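Local structure of DUF3299 domain-containing protein (Pseudomonas aeruginosa, 4HSP) at residues Pro91-Lys104 and Leu130-Val142. The protein is of unknown function but belongs to the DUF3299 family, whose members are grouped in the OB clan of beta-barrel proteins. Numbering follows the deposited sequence.
Sequences PPPSNQIVYVKTAK and LAAAGYRMQASKV. With EDO (1,2-ethanediol), chain J.
Two parallel neighbouring strands, 98-102 and 135-139, meet here in the mixed beta sheet of this domain, assigned to the OB clan. The axes of these two short strand segments cross at -21°. The ladder is plain parallel beta: Tyr99 N donates to Tyr135 O, Met137 N to Tyr99 O at 2.9 Å, Lys101 N to Met137 O and Ala139 N to Lys101 O. Strand 73-80 pairs with the other edge of 98-102. One face carries Val98, Val100, Tyr135, Met137 and Ala139. There Val98 CG1, anti to its own N (chi1 -174°), reaches across to Met137 CB at 3.6 Å. Val100 CG1 meets Ala139 CB at 3.7 Å, and both side chains touch Val117 of strand 115-118. Before the ladder, Gly134 N donates to Ser94 O at 2.8 Å. The Tyr135 ring turns an edge to the loop, with Ile97 O near the ring plane by CD2; its OH is hydrogen-bonded to Leu11 O and Val49 N. The other face carries Tyr99, Lys101, Arg136 and Gln138. Tyr99 OH is hydrogen-bonded to Glu76 OE1 on strand 73-80. Lys101 and Arg136 run side by side in the same direction. Lys101 NZ and Arg136 NH2, of like charge, are 4.1 Å apart; Lys101 also touches Glu76, and Arg136 NH1 makes a long, weak ion pair with Glu124. A 1,2-ethanediol, probably from the crystallisation liquor, lies against Lys101 and Gln138, and Arg136 NE donates to its O1 at 3.1 Å.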
ATOM      1  N   PRO A  91      18.844  -5.633   4.450  1.00 50.31           N
ATOM      2  CA  PRO A  91      19.107  -5.900   3.022  1.00 49.94           C
ATOM      3  C   PRO A  91      19.584  -7.336   2.748  1.00 55.58           C
ATOM      4  O   PRO A  91      20.306  -7.908   3.588  1.00 56.78           O
ATOM      5  CB  PRO A  91      20.249  -4.926   2.686  1.00 51.73           C
ATOM      6  CG  PRO A  91      20.211  -3.905   3.709  1.00 56.56           C
ATOM      7  CD  PRO A  91      19.675  -4.518   4.948  1.00 52.09           C
ATOM      8  N   PRO A  92      19.264  -7.919   1.558  1.00 51.52           N
ATOM      9  CA  PRO A  92      19.812  -9.254   1.214  1.00 49.21           C
ATOM     10  C   PRO A  92      21.331  -9.197   0.976  1.00 53.19           C
ATOM     11  O   PRO A  92      21.860  -8.084   0.849  1.00 53.42           O
ATOM     12  CB  PRO A  92      19.090  -9.606  -0.108  1.00 49.79           C
ATOM     13  CG  PRO A  92      18.030  -8.611  -0.286  1.00 55.95           C
ATOM     14  CD  PRO A  92      18.453  -7.376   0.449  1.00 53.00           C
ATOM     15  N   PRO A  93      22.062 -10.341   0.850  1.00 48.98           N
ATOM     16  CA  PRO A  93      23.491 -10.264   0.453  1.00 48.75           C
ATOM     17  C   PRO A  93      23.631  -9.583  -0.916  1.00 50.55           C
ATOM     18  O   PRO A  93      22.670  -9.592  -1.694  1.00 48.50           O
ATOM     19  CB  PRO A  93      23.927 -11.727   0.396  1.00 49.85           C
ATOM     20  CG  PRO A  93      22.915 -12.454   1.176  1.00 53.93           C
ATOM     21  CD  PRO A  93      21.630 -11.748   0.950  1.00 49.73           C
ATOM     22  N   SER A  94      24.799  -8.974  -1.206  1.00 46.56           N
ATOM     23  CA  SER A  94      25.014  -8.189  -2.438  1.00 45.76           C
ATOM     24  C   SER A  94      24.903  -9.003  -3.745  1.00 49.83           C
ATOM     25  O   SER A  94      24.843  -8.412  -4.831  1.00 50.23           O
ATOM     26  CB  SER A  94      26.355  -7.467  -2.389  1.00 46.95           C
ATOM     27  OG  SER A  94      27.415  -8.376  -2.179  1.00 51.35           O
ATOM     28  N   ASN A  95      24.860 -10.333  -3.650  1.00 46.48           N
ATOM     29  CA  ASN A  95      24.731 -11.203  -4.822  1.00 46.26           C
ATOM     30  C   ASN A  95      23.271 -11.665  -4.958  1.00 48.39           C
ATOM     31  O   ASN A  95      22.965 -12.549  -5.757  1.00 48.00           O
ATOM     32  CB  ASN A  95      25.720 -12.372  -4.786  1.00 45.24           C
ATOM     33  CG  ASN A  95      25.621 -13.299  -3.604  1.00 58.81           C
ATOM     34  OD1 ASN A  95      24.821 -13.106  -2.686  1.00 47.41           O
ATOM     35  ND2 ASN A  95      26.475 -14.322  -3.581  1.00 48.62           N
ATOM     36  N   GLN A  96      22.375 -11.016  -4.188  1.00 42.97           N
ATOM     37  CA  GLN A  96      20.923 -11.217  -4.195  1.00 41.88           C
ATOM     38  C   GLN A  96      20.260  -9.829  -4.370  1.00 45.60           C
ATOM     39  O   GLN A  96      19.148  -9.586  -3.920  1.00 43.29           O
ATOM     40  CB  GLN A  96      20.436 -11.979  -2.924  1.00 42.22           C
ATOM     41  CG  GLN A  96      20.937 -13.443  -2.793  1.00 34.63           C
ATOM     42  CD  GLN A  96      20.320 -14.413  -3.781  1.00 53.21           C
ATOM     43  OE1 GLN A  96      19.334 -15.097  -3.476  1.00 55.12           O
ATOM     44  NE2 GLN A  96      20.912 -14.534  -4.975  1.00 42.66           N
ATOM     45  N   ILE A  97      20.982  -8.918  -5.045  1.00 44.82           N
ATOM     46  CA  ILE A  97      20.553  -7.555  -5.383  1.00 45.23           C
ATOM     47  C   ILE A  97      21.094  -7.198  -6.768  1.00 49.00           C
ATOM     48  O   ILE A  97      22.255  -7.460  -7.060  1.00 47.96           O
ATOM     49  CB  ILE A  97      20.981  -6.456  -4.346  1.00 48.32           C
ATOM     50  CG1 ILE A  97      20.773  -6.891  -2.869  1.00 46.65           C
ATOM     51  CG2 ILE A  97      20.290  -5.104  -4.664  1.00 49.87           C
ATOM     52  CD1 ILE A  97      21.072  -5.810  -1.791  1.00 40.58           C
ATOM     53  N   VAL A  98      20.250  -6.579  -7.597  1.00 46.04           N
ATOM     54  CA  VAL A  98      20.595  -6.008  -8.893  1.00 46.47           C
ATOM     55  C   VAL A  98      20.274  -4.496  -8.852  1.00 51.17           C
ATOM     56  O   VAL A  98      19.144  -4.120  -8.544  1.00 48.71           O
ATOM     57  CB  VAL A  98      19.864  -6.709 -10.077  1.00 49.94           C
ATOM     58  CG1 VAL A  98      20.357  -6.181 -11.418  1.00 50.14           C
ATOM     59  CG2 VAL A  98      20.006  -8.231 -10.002  1.00 48.94           C
ATOM     60  N   TYR A  99      21.261  -3.645  -9.158  1.00 51.94           N
ATOM     61  CA  TYR A  99      21.056  -2.204  -9.315  1.00 54.99           C
ATOM     62  C   TYR A  99      20.554  -2.006 -10.755  1.00 59.22           C
ATOM     63  O   TYR A  99      21.273  -2.311 -11.711  1.00 58.96           O
ATOM     64  CB  TYR A  99      22.360  -1.436  -9.044  1.00 59.55           C
ATOM     65  CG  TYR A  99      22.237   0.071  -8.981  1.00 66.20           C
ATOM     66  CD1 TYR A  99      22.190   0.839 -10.144  1.00 70.35           C
ATOM     67  CD2 TYR A  99      22.295   0.744  -7.758  1.00 69.18           C
ATOM     68  CE1 TYR A  99      22.113   2.233 -10.093  1.00 75.03           C
ATOM     69  CE2 TYR A  99      22.244   2.139  -7.693  1.00 72.82           C
ATOM     70  CZ  TYR A  99      22.144   2.881  -8.863  1.00 87.22           C
ATOM     71  OH  TYR A  99      22.093   4.258  -8.790  1.00 94.29           O
ATOM     72  N   VAL A 100      19.293  -1.578 -10.906  1.00 55.95           N
ATOM     73  CA  VAL A 100      18.643  -1.406 -12.209  1.00 55.91           C
ATOM     74  C   VAL A 100      18.463   0.088 -12.529  1.00 61.86           C
ATOM     75  O   VAL A 100      18.112   0.858 -11.644  1.00 60.11           O
ATOM     76  CB  VAL A 100      17.277  -2.152 -12.258  1.00 56.80           C
ATOM     77  CG1 VAL A 100      16.682  -2.166 -13.660  1.00 57.19           C
ATOM     78  CG2 VAL A 100      17.388  -3.557 -11.710  1.00 54.34           C
ATOM     79  N   LYS A 101      18.734   0.465 -13.807  1.00 61.71           N
ATOM     80  CA  LYS A 101      18.516   1.771 -14.462  1.00 63.22           C
ATOM     81  C   LYS A 101      17.544   1.522 -15.626  1.00 69.67           C
ATOM     82  O   LYS A 101      17.770   0.593 -16.407  1.00 69.07           O
ATOM     83  CB  LYS A 101      19.834   2.422 -14.967  1.00 65.12           C
ATOM     84  CG  LYS A 101      20.744   2.949 -13.862  1.00 66.08           C
ATOM     85  CD  LYS A 101      21.874   3.819 -14.406  1.00 81.23           C
ATOM     86  CE  LYS A 101      22.930   4.113 -13.353  1.00101.99           C
ATOM     87  NZ  LYS A 101      23.982   5.059 -13.832  1.00113.35           N
ATOM     88  N   THR A 102      16.436   2.275 -15.695  1.00 68.65           N
ATOM     89  CA  THR A 102      15.450   2.117 -16.776  1.00 70.56           C
ATOM     90  C   THR A 102      15.041   3.497 -17.378  1.00 78.56           C
ATOM     91  O   THR A 102      14.809   4.464 -16.643  1.00 79.23           O
ATOM     92  CB  THR A 102      14.218   1.286 -16.315  1.00 75.56           C
ATOM     93  OG1 THR A 102      13.338   1.082 -17.424  1.00 86.01           O
ATOM     94  CG2 THR A 102      13.444   1.915 -15.165  1.00 68.09           C
ATOM     95  N   ALA A 103      14.959   3.567 -18.709  1.00 77.43           N
ATOM     96  CA  ALA A 103      14.509   4.773 -19.409  1.00 81.26           C
ATOM     97  C   ALA A 103      12.974   4.873 -19.310  1.00 90.62           C
ATOM     98  O   ALA A 103      12.440   5.961 -19.091  1.00 93.33           O
ATOM     99  CB  ALA A 103      14.968   4.761 -20.860  1.00 83.56           C
ATOM    100  N   LYS A 104      12.277   3.726 -19.447  1.00 88.72           N
ATOM    101  CA  LYS A 104      10.825   3.582 -19.279  1.00 89.91           C
ATOM    102  C   LYS A 104      10.594   3.322 -17.787  1.00 93.56           C
ATOM    103  O   LYS A 104      10.775   2.179 -17.312  1.00 91.09           O
ATOM    104  CB  LYS A 104      10.245   2.426 -20.148  1.00 93.07           C
ATOM    105  CG  LYS A 104      10.525   2.473 -21.645  1.00118.70           C
ATOM    106  CD  LYS A 104      10.243   1.111 -22.295  1.00130.29           C
ATOM    107  CE  LYS A 104      10.234   1.190 -23.805  1.00141.77           C
ATOM    108  NZ  LYS A 104       9.908  -0.120 -24.425  1.00148.22           N
ATOM    109  N   LEU A 130      21.781   2.427   1.174  1.00 66.98           N
ATOM    110  CA  LEU A 130      20.778   1.429   1.499  1.00 64.35           C
ATOM    111  C   LEU A 130      21.341   0.031   1.423  1.00 65.17           C
ATOM    112  O   LEU A 130      20.981  -0.799   2.253  1.00 65.07           O
ATOM    113  CB  LEU A 130      19.604   1.574   0.517  1.00 64.54           C
ATOM    114  CG  LEU A 130      18.202   1.191   0.994  1.00 68.75           C
ATOM    115  CD1 LEU A 130      17.803   1.915   2.296  1.00 69.02           C
ATOM    116  CD2 LEU A 130      17.194   1.520  -0.072  1.00 72.26           C
ATOM    117  N   ALA A 131      22.172  -0.258   0.398  1.00 59.08           N
ATOM    118  CA  ALA A 131      22.767  -1.566   0.171  1.00 55.97           C
ATOM    119  C   ALA A 131      23.765  -1.564  -0.982  1.00 60.36           C
ATOM    120  O   ALA A 131      23.669  -0.756  -1.896  1.00 62.37           O
ATOM    121  CB  ALA A 131      21.675  -2.583  -0.121  1.00 55.14           C
ATOM    122  N   ALA A 132      24.702  -2.514  -0.948  1.00 55.19           N
ATOM    123  CA  ALA A 132      25.662  -2.775  -2.006  1.00 53.34           C
ATOM    124  C   ALA A 132      25.127  -3.913  -2.872  1.00 53.85           C
ATOM    125  O   ALA A 132      24.495  -4.833  -2.345  1.00 50.62           O
ATOM    126  CB  ALA A 132      27.009  -3.148  -1.413  1.00 53.74           C
ATOM    127  N   ALA A 133      25.371  -3.851  -4.200  1.00 50.32           N
ATOM    128  CA  ALA A 133      24.975  -4.877  -5.163  1.00 48.29           C
ATOM    129  C   ALA A 133      26.200  -5.309  -5.957  1.00 53.76           C
ATOM    130  O   ALA A 133      27.111  -4.502  -6.156  1.00 56.71           O
ATOM    131  CB  ALA A 133      23.882  -4.354  -6.087  1.00 48.65           C
ATOM    132  N   GLY A 134      26.232  -6.581  -6.357  1.00 48.16           N
ATOM    133  CA  GLY A 134      27.307  -7.171  -7.148  1.00 47.35           C
ATOM    134  C   GLY A 134      26.951  -7.250  -8.616  1.00 51.33           C
ATOM    135  O   GLY A 134      27.808  -7.571  -9.443  1.00 52.22           O
ATOM    136  N   TYR A 135      25.690  -6.896  -8.943  1.00 47.96           N
ATOM    137  CA  TYR A 135      25.107  -6.932 -10.278  1.00 49.23           C
ATOM    138  C   TYR A 135      24.416  -5.639 -10.649  1.00 54.27           C
ATOM    139  O   TYR A 135      23.874  -4.947  -9.786  1.00 54.16           O
ATOM    140  CB  TYR A 135      24.086  -8.085 -10.391  1.00 49.51           C
ATOM    141  CG  TYR A 135      24.667  -9.437 -10.044  1.00 50.31           C
ATOM    142  CD1 TYR A 135      25.571 -10.071 -10.893  1.00 52.72           C
ATOM    143  CD2 TYR A 135      24.361 -10.060  -8.831  1.00 49.45           C
ATOM    144  CE1 TYR A 135      26.119 -11.316 -10.574  1.00 51.16           C
ATOM    145  CE2 TYR A 135      24.910 -11.304  -8.501  1.00 49.95           C
ATOM    146  CZ  TYR A 135      25.782 -11.929  -9.380  1.00 52.27           C
ATOM    147  OH  TYR A 135      26.322 -13.154  -9.080  1.00 51.68           O
ATOM    148  N   ARG A 136      24.417  -5.337 -11.958  1.00 51.90           N
ATOM    149  CA  ARG A 136      23.758  -4.178 -12.550  1.00 53.01           C
ATOM    150  C   ARG A 136      22.939  -4.614 -13.774  1.00 60.73           C
ATOM    151  O   ARG A 136      23.246  -5.619 -14.426  1.00 59.18           O
ATOM    152  CB  ARG A 136      24.768  -3.079 -12.946  1.00 53.45           C
ATOM    153  CG  ARG A 136      25.509  -2.412 -11.809  1.00 59.63           C
ATOM    154  CD  ARG A 136      26.533  -1.465 -12.359  1.00 70.43           C
ATOM    155  NE  ARG A 136      26.040  -0.088 -12.376  1.00 90.02           N
ATOM    156  CZ  ARG A 136      26.614   0.923 -11.732  1.00110.33           C
ATOM    157  NH1 ARG A 136      27.727   0.727 -11.028  1.00 92.70           N
ATOM    158  NH2 ARG A 136      26.089   2.139 -11.795  1.00107.13           N
HETATM  159  N   MSE A 137      21.914  -3.835 -14.092  1.00 61.54           N
HETATM  160  CA  MSE A 137      21.047  -4.082 -15.235  1.00 63.85           C
HETATM  161  C   MSE A 137      20.524  -2.765 -15.814  1.00 68.79           C
HETATM  162  O   MSE A 137      20.102  -1.861 -15.089  1.00 69.24           O
HETATM  163  CB  MSE A 137      19.889  -4.991 -14.816  1.00 65.81           C
HETATM  164  CG  MSE A 137      18.990  -5.473 -15.931  1.00 76.78           C
HETATM  165 SE   MSE A 137      18.168  -7.168 -15.358  0.75 87.27          SE
HETATM  166  CE  MSE A 137      18.830  -8.187 -16.722  1.00 85.28           C
ATOM    167  N   GLN A 138      20.600  -2.663 -17.130  1.00 65.57           N
ATOM    168  CA  GLN A 138      20.040  -1.584 -17.912  1.00 66.44           C
ATOM    169  C   GLN A 138      18.802  -2.211 -18.506  1.00 69.25           C
ATOM    170  O   GLN A 138      18.898  -3.013 -19.437  1.00 70.64           O
ATOM    171  CB  GLN A 138      21.055  -1.073 -18.950  1.00 69.69           C
ATOM    172  CG  GLN A 138      20.586   0.150 -19.732  1.00 76.81           C
ATOM    173  CD  GLN A 138      20.344   1.369 -18.867  1.00 82.72           C
ATOM    174  OE1 GLN A 138      21.191   1.767 -18.060  1.00 72.58           O
ATOM    175  NE2 GLN A 138      19.181   1.997 -19.036  1.00 70.71           N
ATOM    176  N   ALA A 139      17.666  -1.986 -17.864  1.00 63.06           N
ATOM    177  CA  ALA A 139      16.417  -2.609 -18.257  1.00 62.58           C
ATOM    178  C   ALA A 139      15.837  -2.069 -19.582  1.00 72.34           C
ATOM    179  O   ALA A 139      15.805  -0.856 -19.818  1.00 75.83           O
ATOM    180  CB  ALA A 139      15.390  -2.466 -17.149  1.00 61.53           C
ATOM    181  N   SER A 140      15.362  -3.015 -20.420  1.00 68.70           N
ATOM    182  CA  SER A 140      14.640  -2.840 -21.685  1.00 70.46           C
ATOM    183  C   SER A 140      13.139  -2.867 -21.403  1.00 73.68           C
ATOM    184  O   SER A 140      12.352  -2.226 -22.111  1.00 76.72           O
ATOM    185  CB  SER A 140      14.967  -3.977 -22.665  1.00 73.49           C
ATOM    186  OG  SER A 140      16.321  -4.400 -22.665  1.00 84.46           O
ATOM    187  N   LYS A 141      12.743  -3.673 -20.386  1.00 65.22           N
ATOM    188  CA  LYS A 141      11.359  -3.902 -19.999  1.00 63.05           C
ATOM    189  C   LYS A 141      11.238  -4.224 -18.513  1.00 63.54           C
ATOM    190  O   LYS A 141      12.013  -5.017 -17.962  1.00 61.93           O
ATOM    191  CB  LYS A 141      10.812  -5.066 -20.830  1.00 64.20           C
ATOM    192  CG  LYS A 141       9.307  -5.154 -20.976  1.00 73.97           C
ATOM    193  CD  LYS A 141       8.959  -6.508 -21.605  1.00 85.96           C
ATOM    194  CE  LYS A 141       7.609  -6.579 -22.273  1.00101.76           C
ATOM    195  NZ  LYS A 141       7.185  -7.992 -22.471  1.00108.45           N
ATOM    196  N   VAL A 142      10.266  -3.573 -17.870  1.00 58.45           N
ATOM    197  CA  VAL A 142       9.856  -3.761 -16.480  1.00 55.89           C
ATOM    198  C   VAL A 142       8.358  -3.972 -16.562  1.00 64.02           C
ATOM    199  O   VAL A 142       7.623  -3.079 -16.974  1.00 68.48           O
ATOM    200  CB  VAL A 142      10.273  -2.654 -15.493  1.00 58.08           C
ATOM    201  CG1 VAL A 142       9.923  -3.069 -14.062  1.00 56.40           C
ATOM    202  CG2 VAL A 142      11.769  -2.358 -15.613  1.00 57.34           C
TER
HETATM  203  C1  EDO J 209      23.603   0.600 -14.614  1.00 92.35           C
HETATM  204  O1  EDO J 209      23.113  -0.105 -13.463  1.00 91.98           O
HETATM  205  C2  EDO J 209      23.384  -0.189 -15.942  1.00 91.57           C
HETATM  206  O2  EDO J 209      24.508  -1.026 -16.211  1.00 90.54           O